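Local coordinates for protein tryptase inhibitor (Rhipicephalus appendiculatus, PDB 2UUY) that probably inhibits serine endopeptidases such as tryptase, as a small disulfide-rich domain of Kunitz (TAP-like) type, at residues 7-12 and 30-35. Sequence-based numbering, arbitrary orientation. Where two conformers were deposited one is given.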
loop_
_atom_site.group_PDB
_atom_site.type_symbol
_atom_site.label_atom_id
_atom_site.label_comp_id
_atom_site.label_asym_id
_atom_site.label_seq_id
_atom_site.Cartn_x
_atom_site.Cartn_y
_atom_site.Cartn_z
ATOM N N TRP B 7 18.524 20.968 7.543
ATOM C CA TRP B 7 18.908 20.506 6.209
ATOM C C TRP B 7 17.697 20.129 5.400
ATOM O O TRP B 7 16.732 19.592 5.966
ATOM C CB TRP B 7 19.828 19.299 6.341
ATOM C CG TRP B 7 20.633 18.977 5.109
ATOM C CD1 TRP B 7 20.347 18.061 4.124
ATOM C CD2 TRP B 7 21.902 19.548 4.763
ATOM N NE1 TRP B 7 21.361 18.051 3.207
ATOM C CE2 TRP B 7 22.322 18.949 3.583
ATOM C CE3 TRP B 7 22.710 20.538 5.346
ATOM C CZ2 TRP B 7 23.501 19.305 2.953
ATOM C CZ3 TRP B 7 23.898 20.861 4.733
ATOM C CH2 TRP B 7 24.277 20.258 3.542
ATOM N N SER B 8 17.729 20.361 4.103
ATOM C CA SER B 8 16.659 20.000 3.189
ATOM C C SER B 8 16.766 18.524 2.871
ATOM O O SER B 8 17.713 18.111 2.223
ATOM C CB SER B 8 16.795 20.773 1.880
ATOM O OG SER B 8 15.720 20.464 1.011
ATOM N N GLU B 9 15.818 17.755 3.336
ATOM C CA GLU B 9 15.778 16.316 3.086
ATOM C C GLU B 9 14.850 16.037 1.915
ATOM O O GLU B 9 14.154 16.916 1.419
ATOM C CB GLU B 9 15.349 15.600 4.354
ATOM C CG GLU B 9 16.390 15.779 5.424
ATOM C CD GLU B 9 16.035 15.045 6.691
ATOM O OE1 GLU B 9 15.583 15.703 7.650
ATOM O OE2 GLU B 9 16.181 13.820 6.741
ATOM N N PRO B 10 14.831 14.795 1.442
ATOM C CA PRO B 10 14.019 14.529 0.320
ATOM C C PRO B 10 12.530 14.800 0.552
ATOM O O PRO B 10 12.031 14.611 1.656
ATOM C CB PRO B 10 14.180 12.992 0.095
ATOM C CG PRO B 10 15.510 12.736 0.663
ATOM C CD PRO B 10 15.571 13.591 1.849
ATOM N N VAL B 11 11.832 15.270 -0.455
ATOM C CA VAL B 11 10.406 15.509 -0.354
ATOM C C VAL B 11 9.717 14.160 -0.184
ATOM O O VAL B 11 9.970 13.207 -0.944
ATOM C CB VAL B 11 9.860 16.256 -1.581
ATOM C CG1 VAL B 11 8.328 16.270 -1.588
ATOM C CG2 VAL B 11 10.378 17.691 -1.612
ATOM N N LYS B 12 8.885 14.054 0.842
ATOM C CA LYS B 12 8.105 12.837 1.052
ATOM C C LYS B 12 7.031 12.700 -0.015
ATOM O O LYS B 12 6.257 13.619 -0.281
ATOM C CB LYS B 12 7.442 12.879 2.410
ATOM C CG LYS B 12 8.434 12.785 3.524
ATOM C CD LYS B 12 7.861 13.058 4.919
ATOM C CE LYS B 12 8.956 12.977 5.990
ATOM N NZ LYS B 12 8.417 12.881 7.375
ATOM N N LYS B 30 22.253 8.650 3.452
ATOM C CA LYS B 30 21.351 8.247 4.506
ATOM C C LYS B 30 20.183 7.486 3.892
ATOM O O LYS B 30 19.741 7.781 2.800
ATOM C CB LYS B 30 20.819 9.473 5.254
ATOM C CG LYS B 30 19.861 9.151 6.401
ATOM C CD LYS B 30 19.699 10.271 7.381
ATOM C CE LYS B 30 18.823 9.847 8.529
ATOM N NZ LYS B 30 19.481 8.883 9.465
ATOM N N VAL B 31 19.681 6.520 4.649
ATOM C CA VAL B 31 18.552 5.744 4.217
ATOM C C VAL B 31 17.242 6.494 4.491
ATOM O O VAL B 31 17.060 7.127 5.545
ATOM C CB VAL B 31 18.594 4.341 4.856
ATOM C CG1 VAL B 31 18.153 4.383 6.311
ATOM C CG2 VAL B 31 17.737 3.391 4.043
ATOM N N TYR B 32 16.351 6.413 3.519
ATOM C CA TYR B 32 15.002 6.967 3.613
ATOM C C TYR B 32 14.029 5.845 3.284
ATOM O O TYR B 32 14.239 5.080 2.353
ATOM C CB TYR B 32 14.842 8.161 2.661
ATOM C CG TYR B 32 15.533 9.367 3.229
ATOM C CD1 TYR B 32 14.865 10.228 4.082
ATOM C CD2 TYR B 32 16.885 9.598 2.999
ATOM C CE1 TYR B 32 15.513 11.290 4.673
ATOM C CE2 TYR B 32 17.539 10.647 3.576
ATOM C CZ TYR B 32 16.844 11.502 4.381
ATOM O OH TYR B 32 17.518 12.552 4.967
ATOM N N GLU B 33 12.985 5.732 4.093
ATOM C CA GLU B 33 11.974 4.679 3.951
ATOM C C GLU B 33 10.617 5.334 3.764
ATOM O O GLU B 33 10.170 6.094 4.652
ATOM C CB GLU B 33 11.939 3.832 5.204
ATOM C CG GLU B 33 13.169 3.005 5.476
ATOM C CD GLU B 33 13.012 2.344 6.829
ATOM O OE1 GLU B 33 12.419 1.268 6.870
ATOM O OE2 GLU B 33 13.367 2.948 7.867
ATOM N N GLY B 34 9.965 5.080 2.635
ATOM C CA GLY B 34 8.692 5.725 2.353
ATOM C C GLY B 34 8.497 5.817 0.866
ATOM O O GLY B 34 9.021 5.010 0.098
ATOM N N CYS B 35 7.683 6.786 0.444
ATOM C CA CYS B 35 7.342 6.926 -0.966
ATOM C C CYS B 35 8.359 7.799 -1.653
ATOM O O CYS B 35 8.124 8.969 -1.963
ATOM C CB CYS B 35 5.939 7.558 -1.096
ATOM S SG CYS B 35 5.430 7.737 -2.812
#
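Tyr32 reaches out of strand 28-34 to meet Glu9 and Pro10, one at the edge of its ring, the other over a face. Glu9 OE2 lies at the edge, in the ring plane, and accepts a short hydrogen bond of 2.6 Å from Tyr32 OH. The oxygen accepts with its anti lone pair, the one turned away from OE1, and the carboxylate plane stands 65° from the ring. With CG anti to the carbonyl carbon (chi1 -65°) and the chain extended beyond it (chi2 -178°), the glutamate runs at about a right angle to the tyrosine and carries its carboxylate out to the hydroxyl. Pro10 lies over one face instead: its CD makes a CH-pi contact 3.8 Å from the Tyr32 ring centroid, displaced toward the CZ side. In this disulfide-rich domain, consistent with a Kunitz-type fold, strand 28-34 pairs with the antiparallel strand 19-25 as a twisted hairpin, and the irregular segment 7-12 passes over it. Tyr23 of the neighbouring strand touches Pro10 and meets the Tyr32 ring nearly perpendicularly. A phenylalanine in place of Tyr32 would probably leave the Glu9 carboxylate without its hydroxyl mate and freer to turn. Farther along, Lys12 C lies 4.3 Å from Cys35 O, and Cys35 is tied by a disulfide to Cys15.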